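Local coordinates for protein cysteine desulfurase (Thermococcus onnurineus, PDB 5B89) that probably catalyses the pyridoxal-phosphate-dependent removal of sulfur from L-cysteine, passing it to a sulfur carrier and releasing L-alanine, at residues V89-F97 and M218-H226; G237-V246 and G293-I304. All blocks are in the same frame, centred on the assembly; numbering follows the deposited sequence.

Contact 1 (V89-F97 and M218-H226); sequences VADFIGAKF and MEVNVKKLH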
# COMPACT_ATOMS: atom_id res chain seq x y z
N VAL B 89 4.50 5.89 -15.48
CA VAL B 89 3.79 6.84 -14.63
C VAL B 89 4.44 8.22 -14.79
O VAL B 89 3.74 9.23 -14.89
CB VAL B 89 3.87 6.37 -13.16
CG1 VAL B 89 3.32 7.47 -12.26
CG2 VAL B 89 3.07 5.11 -13.00
N ALA B 90 5.75 8.27 -14.75
CA ALA B 90 6.48 9.57 -14.93
C ALA B 90 6.08 10.21 -16.23
O ALA B 90 5.70 11.41 -16.23
CB ALA B 90 7.96 9.33 -14.86
N ASP B 91 6.13 9.49 -17.31
CA ASP B 91 5.77 10.08 -18.57
C ASP B 91 4.32 10.54 -18.63
O ASP B 91 4.05 11.51 -19.25
CB ASP B 91 6.09 9.19 -19.77
CG ASP B 91 7.56 8.98 -19.98
OD1 ASP B 91 8.36 9.74 -19.55
OD2 ASP B 91 7.88 8.01 -20.63
N PHE B 92 3.42 9.83 -17.99
CA PHE B 92 2.01 10.17 -18.00
C PHE B 92 1.75 11.58 -17.42
O PHE B 92 0.91 12.22 -17.89
CB PHE B 92 1.25 9.08 -17.21
CG PHE B 92 -0.25 9.22 -17.18
CD1 PHE B 92 -0.98 9.18 -18.32
CD2 PHE B 92 -0.89 9.30 -16.00
CE1 PHE B 92 -2.35 9.26 -18.27
CE2 PHE B 92 -2.25 9.37 -15.95
CZ PHE B 92 -2.97 9.35 -17.08
N ILE B 93 2.53 11.96 -16.42
CA ILE B 93 2.38 13.25 -15.77
C ILE B 93 3.46 14.28 -16.06
O ILE B 93 3.48 15.29 -15.52
CB ILE B 93 2.11 13.15 -14.26
CG1 ILE B 93 3.33 12.64 -13.51
CG2 ILE B 93 0.93 12.23 -14.04
CD1 ILE B 93 3.18 12.66 -12.02
N GLY B 94 4.33 13.91 -16.95
CA GLY B 94 5.40 14.86 -17.36
C GLY B 94 6.50 14.96 -16.37
O GLY B 94 7.27 16.02 -16.36
N ALA B 95 6.78 13.99 -15.49
CA ALA B 95 7.84 14.02 -14.51
C ALA B 95 9.06 13.22 -14.95
O ALA B 95 8.94 12.44 -15.92
CB ALA B 95 7.31 13.40 -13.23
N LYS B 96 10.12 13.35 -14.21
CA LYS B 96 11.30 12.49 -14.39
C LYS B 96 11.03 11.20 -13.60
O LYS B 96 10.32 11.21 -12.56
CB LYS B 96 12.55 13.12 -13.87
CG LYS B 96 12.91 14.49 -14.57
CD LYS B 96 14.21 15.04 -13.97
CE LYS B 96 14.67 16.37 -14.61
NZ LYS B 96 16.06 16.65 -14.15
N PHE B 97 11.69 10.14 -14.04
CA PHE B 97 11.65 8.82 -13.31
C PHE B 97 11.87 8.99 -11.86
O PHE B 97 11.08 8.42 -11.04
CB PHE B 97 12.82 8.00 -13.91
CG PHE B 97 12.94 6.59 -13.32
CD1 PHE B 97 12.21 5.56 -13.86
CD2 PHE B 97 13.80 6.34 -12.28
CE1 PHE B 97 12.38 4.27 -13.33
CE2 PHE B 97 13.91 5.05 -11.73
CZ PHE B 97 13.22 4.06 -12.31
N MET B 218 -8.60 13.58 -17.42
CA MET B 218 -8.19 14.81 -18.18
C MET B 218 -6.68 14.89 -18.04
O MET B 218 -6.06 14.17 -17.25
CB MET B 218 -8.91 16.01 -17.54
CG MET B 218 -8.57 16.19 -16.08
SD MET B 218 -9.60 17.48 -15.26
CE MET B 218 -11.13 16.49 -15.22
N GLU B 219 -6.08 15.88 -18.69
CA GLU B 219 -4.66 16.02 -18.64
C GLU B 219 -4.18 16.43 -17.28
O GLU B 219 -4.73 17.38 -16.67
CB GLU B 219 -4.22 17.10 -19.64
CG GLU B 219 -2.71 17.28 -19.63
CD GLU B 219 -2.20 18.28 -20.70
OE1 GLU B 219 -2.99 19.05 -21.28
OE2 GLU B 219 -0.98 18.30 -20.94
N VAL B 220 -3.18 15.69 -16.79
CA VAL B 220 -2.52 16.00 -15.57
C VAL B 220 -1.04 16.11 -15.82
O VAL B 220 -0.44 15.08 -16.14
CB VAL B 220 -2.82 14.99 -14.42
CG1 VAL B 220 -1.94 15.29 -13.20
CG2 VAL B 220 -4.28 15.10 -14.07
N ASN B 221 -0.45 17.32 -15.80
CA ASN B 221 0.93 17.47 -16.21
C ASN B 221 1.60 18.36 -15.18
O ASN B 221 1.16 19.52 -14.95
CB ASN B 221 1.00 18.14 -17.56
CG ASN B 221 2.41 18.32 -18.05
OD1 ASN B 221 3.10 19.14 -17.55
ND2 ASN B 221 2.88 17.40 -18.89
N VAL B 222 2.65 17.89 -14.53
CA VAL B 222 3.24 18.56 -13.44
C VAL B 222 3.84 19.96 -13.80
O VAL B 222 3.89 20.85 -12.96
CB VAL B 222 4.25 17.74 -12.64
CG1 VAL B 222 3.53 16.52 -11.98
CG2 VAL B 222 5.42 17.34 -13.49
N LYS B 223 4.40 20.01 -14.98
CA LYS B 223 5.00 21.31 -15.52
C LYS B 223 3.88 22.38 -15.74
O LYS B 223 3.98 23.52 -15.18
CB LYS B 223 5.73 21.02 -16.81
CG LYS B 223 6.86 19.96 -16.72
CD LYS B 223 7.53 19.48 -18.04
CE LYS B 223 7.18 18.03 -18.49
NZ LYS B 223 6.25 17.91 -19.71
N LYS B 224 2.81 21.99 -16.39
CA LYS B 224 1.70 22.85 -16.69
C LYS B 224 1.03 23.31 -15.44
O LYS B 224 0.59 24.45 -15.35
CB LYS B 224 0.68 22.23 -17.59
CG LYS B 224 1.23 21.89 -18.92
CD LYS B 224 0.19 21.51 -19.91
CE LYS B 224 0.94 21.05 -21.16
NZ LYS B 224 -0.11 20.67 -22.14
N LEU B 225 0.95 22.46 -14.41
CA LEU B 225 0.28 22.78 -13.19
C LEU B 225 1.17 23.50 -12.18
O LEU B 225 0.73 23.88 -11.10
CB LEU B 225 -0.24 21.48 -12.56
CG LEU B 225 -1.35 20.80 -13.33
CD1 LEU B 225 -1.73 19.51 -12.56
CD2 LEU B 225 -2.60 21.65 -13.71
N HIS B 226 2.47 23.59 -12.50
CA HIS B 226 3.45 24.14 -11.57
C HIS B 226 3.52 23.47 -10.24
O HIS B 226 3.79 23.99 -9.20
CB HIS B 226 3.26 25.66 -11.32
CG HIS B 226 3.09 26.47 -12.58
ND1 HIS B 226 1.88 26.90 -13.11
CD2 HIS B 226 4.05 26.78 -13.47
CE1 HIS B 226 2.14 27.53 -14.26
NE2 HIS B 226 3.44 27.47 -14.49
O HOH W 1 1.09 15.01 -19.11

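Contact 2 (G237-V246 and G293-I304); sequences GPMGPTGIGV and GAIGLAAGIRYI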
# COMPACT_ATOMS: atom_id res chain seq x y z
N GLY B 237 -9.42 7.13 -11.95
CA GLY B 237 -9.46 7.28 -13.35
C GLY B 237 -8.47 6.49 -14.17
O GLY B 237 -8.73 6.14 -15.34
N PRO B 238 -7.25 6.20 -13.66
CA PRO B 238 -6.26 5.46 -14.46
C PRO B 238 -6.64 3.99 -14.77
O PRO B 238 -5.86 3.33 -15.47
CB PRO B 238 -4.97 5.48 -13.60
CG PRO B 238 -5.10 6.74 -12.83
CD PRO B 238 -6.57 6.83 -12.50
N MET B 239 -7.73 3.47 -14.19
CA MET B 239 -8.26 2.12 -14.50
C MET B 239 -7.22 1.08 -13.98
O MET B 239 -7.13 -0.02 -14.57
CB MET B 239 -8.57 1.90 -16.02
CG MET B 239 -9.81 2.72 -16.31
SD MET B 239 -10.35 2.28 -18.01
CE MET B 239 -11.08 3.74 -18.65
N GLY B 240 -6.50 1.36 -12.93
CA GLY B 240 -5.58 0.46 -12.28
C GLY B 240 -6.22 -0.23 -11.13
O GLY B 240 -7.35 -0.10 -10.76
N PRO B 241 -5.36 -1.06 -10.50
CA PRO B 241 -5.77 -1.84 -9.32
C PRO B 241 -5.87 -1.05 -8.06
O PRO B 241 -5.40 0.14 -8.04
CB PRO B 241 -4.72 -2.94 -9.16
CG PRO B 241 -3.49 -2.23 -9.65
CD PRO B 241 -3.95 -1.32 -10.84
N THR B 242 -6.41 -1.60 -6.97
CA THR B 242 -6.36 -0.96 -5.67
C THR B 242 -4.96 -1.14 -5.10
O THR B 242 -4.12 -1.90 -5.58
CB THR B 242 -7.43 -1.56 -4.75
OG1 THR B 242 -7.17 -2.98 -4.59
CG2 THR B 242 -8.79 -1.37 -5.30
N GLY B 243 -4.66 -0.39 -4.07
CA GLY B 243 -3.41 -0.51 -3.38
C GLY B 243 -2.18 0.12 -3.98
O GLY B 243 -1.06 -0.11 -3.56
N ILE B 244 -2.44 1.00 -5.00
CA ILE B 244 -1.30 1.71 -5.60
C ILE B 244 -1.64 3.16 -5.80
O ILE B 244 -2.62 3.53 -6.44
CB ILE B 244 -0.85 1.03 -6.93
CG1 ILE B 244 0.48 1.56 -7.42
CG2 ILE B 244 -1.91 0.99 -8.00
CD1 ILE B 244 1.68 1.12 -6.62
N GLY B 245 -0.86 3.97 -5.22
CA GLY B 245 -0.92 5.42 -5.40
C GLY B 245 0.39 5.94 -5.87
O GLY B 245 1.44 5.29 -5.84
N VAL B 246 0.38 7.24 -6.22
CA VAL B 246 1.59 7.94 -6.68
C VAL B 246 1.75 9.23 -5.90
O VAL B 246 0.78 9.90 -5.61
CB VAL B 246 1.48 8.20 -8.20
CG1 VAL B 246 2.63 9.13 -8.66
CG2 VAL B 246 1.46 6.95 -8.99
N GLY B 293 0.87 -4.15 -8.19
CA GLY B 293 0.01 -2.99 -8.40
C GLY B 293 0.65 -1.92 -9.28
O GLY B 293 -0.06 -1.33 -10.08
N ALA B 294 1.93 -1.69 -9.17
CA ALA B 294 2.63 -0.75 -10.09
C ALA B 294 2.55 -1.25 -11.50
O ALA B 294 2.27 -0.49 -12.46
CB ALA B 294 4.05 -0.60 -9.68
N ILE B 295 2.69 -2.55 -11.74
CA ILE B 295 2.54 -3.13 -13.07
C ILE B 295 1.15 -2.97 -13.58
O ILE B 295 0.91 -2.64 -14.75
CB ILE B 295 3.03 -4.61 -13.03
CG1 ILE B 295 4.53 -4.65 -12.83
CG2 ILE B 295 2.59 -5.40 -14.31
CD1 ILE B 295 5.12 -6.03 -12.37
N GLY B 296 0.17 -3.19 -12.72
CA GLY B 296 -1.21 -2.94 -13.10
C GLY B 296 -1.56 -1.49 -13.45
O GLY B 296 -2.30 -1.24 -14.42
N LEU B 297 -0.97 -0.64 -12.64
CA LEU B 297 -1.19 0.81 -12.91
C LEU B 297 -0.57 1.18 -14.25
O LEU B 297 -1.23 1.91 -14.99
CB LEU B 297 -0.64 1.64 -11.77
CG LEU B 297 -0.67 3.19 -11.98
CD1 LEU B 297 -2.04 3.64 -12.30
CD2 LEU B 297 -0.09 3.89 -10.79
N ALA B 298 0.62 0.72 -14.55
CA ALA B 298 1.25 1.02 -15.87
C ALA B 298 0.40 0.46 -16.96
O ALA B 298 0.19 1.15 -17.99
CB ALA B 298 2.66 0.47 -15.89
N ALA B 299 -0.24 -0.68 -16.80
CA ALA B 299 -1.14 -1.20 -17.79
C ALA B 299 -2.35 -0.39 -17.92
O ALA B 299 -2.80 -0.18 -19.05
CB ALA B 299 -1.50 -2.69 -17.45
N GLY B 300 -2.92 0.15 -16.85
CA GLY B 300 -4.08 1.07 -16.93
C GLY B 300 -3.69 2.33 -17.63
O GLY B 300 -4.49 2.73 -18.52
N ILE B 301 -2.54 2.87 -17.35
CA ILE B 301 -2.12 4.09 -18.06
C ILE B 301 -1.93 3.78 -19.53
O ILE B 301 -2.40 4.61 -20.40
CB ILE B 301 -0.91 4.61 -17.42
CG1 ILE B 301 -1.24 5.28 -16.08
CG2 ILE B 301 -0.21 5.63 -18.33
CD1 ILE B 301 -0.05 5.53 -15.22
N ARG B 302 -1.33 2.67 -19.91
CA ARG B 302 -1.25 2.37 -21.32
C ARG B 302 -2.62 2.19 -22.00
O ARG B 302 -2.81 2.54 -23.14
CB ARG B 302 -0.40 1.13 -21.54
CG ARG B 302 1.06 1.40 -21.34
CD ARG B 302 1.61 2.27 -22.48
NE ARG B 302 3.04 2.12 -22.60
CZ ARG B 302 3.87 3.12 -22.60
NH1 ARG B 302 3.39 4.35 -22.45
NH2 ARG B 302 5.17 2.90 -22.73
N TYR B 303 -3.57 1.64 -21.27
CA TYR B 303 -4.90 1.47 -21.79
C TYR B 303 -5.56 2.86 -22.00
O TYR B 303 -6.19 3.08 -22.97
CB TYR B 303 -5.70 0.57 -20.81
CG TYR B 303 -7.01 0.09 -21.28
CD1 TYR B 303 -7.12 -1.04 -22.03
CD2 TYR B 303 -8.15 0.74 -20.94
CE1 TYR B 303 -8.34 -1.47 -22.47
CE2 TYR B 303 -9.35 0.33 -21.36
CZ TYR B 303 -9.45 -0.78 -22.15
OH TYR B 303 -10.69 -1.12 -22.56
N ILE B 304 -5.36 3.73 -21.05
CA ILE B 304 -5.91 5.07 -21.11
C ILE B 304 -5.27 5.82 -22.30
O ILE B 304 -5.91 6.55 -22.96
CB ILE B 304 -5.61 5.85 -19.79
CG1 ILE B 304 -6.50 5.43 -18.61
CG2 ILE B 304 -5.76 7.36 -19.94
CD1 ILE B 304 -7.98 5.59 -18.76

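Contact 1 (V89-F97 and M218-H226)
Ile93 and Val222 meet through both backbone and side chain. Val222 N donates a nearly straight hydrogen bond (170° at the hydrogen) to Ile93 O, 2.9 Å away, and the same carbonyl also receives a CA-H contact from Asn221. Reciprocally, Ile93 CA lies 3.4 Å from Val220 O as a second CA-H...O contact. On the buried side, Ile93 puts CG1 between its backbone N and carbonyl carbon (chi1 70°), which carries CD1 to within 3.9 Å of Val222 CG1, while its CG2 branch faces Val220 CG1. Tyr248 of strand 245-249 also packs on both Ile93 and Val222.

The other side is looser and more polar. A water bridges Phe92 O, to which it donates over 3.1 Å, and Asn221 ND2, from which it accepts. The exposed Lys223 bends at its last two torsions and lies over Gly94. Asn221 OD1 meanwhile accepts from Lys224 N, 3.1 Å away, an Asx motif at the start of the helical turn 222-225. Gly94, with positive phi, ends helix 73-93 in a Schellman motif, and the arrangement is that of a helix C-terminus docked by one backbone bond onto the connection between two sheet strands.

Contact 2 (G237-V246 and G293-I304)
With CG anti to the backbone N (chi1 174°), Leu297 sends its two methyls from helix 291-307 to the loop before strand 245-249 and to the strand itself: CD1 lies 3.7 Å from Pro238 CB, and CD2 meets Val246 CG2 at 3.9 Å, the two side chains crossing at about a right angle. In Ile244, chi1 of -168° together with a chi2 near +60° brings CD1 against Ala294, while CG2 rests 3.6 Å from Gly293 O. In this large domain of a class-V aminotransferase fold, the helix packs against the loop leading into strand 245-249 and the strand's first residues, and the contact is wholly buried.

Glycines on the helix let the loop come close. Pro241 CD sits 3.5 Å from Gly296 C, over bare backbone, and Gly300 CA makes a CA-H...O contact with Pro238 O. Beyond the proline, Thr242 points away from the helix, and its N bonds to Tyr60 OH of the second subunit, which places this loop at the dimer interface.

Toward the other end of the helix segment, Ile304 CD1 touches Met239 CE. Tyr303, whose hydroxyl is hydrogen-bonded to Asp30, receives the sulfur in a Met-aromatic contact: Met239 SD lies 5.0 Å from the ring centroid, approaching obliquely, 69° off the normal.

The two contacts adjoin within one domain; their centres lie 15 Å apart and their segments follow in series along the chain. Helix 73-93 joins them: before it ends in contact 1, Phe92 CD1 packs 3.6 Å from Ile301 CG2 of contact 2, and Val89 CG1 lies 3.8 Å from Val246 CG2. Strand 245-249 is shared too, since Val246 belongs to contact 2 and Tyr248 packs on contact 1. Both contacts lie near the cofactor site without touching it. The side chain of Ile244 is about 9 Å from bound pyridoxal phosphate and that of Val220 about 11 Å, while segment 237-246 directly follows Lys236 of the cofactor pocket.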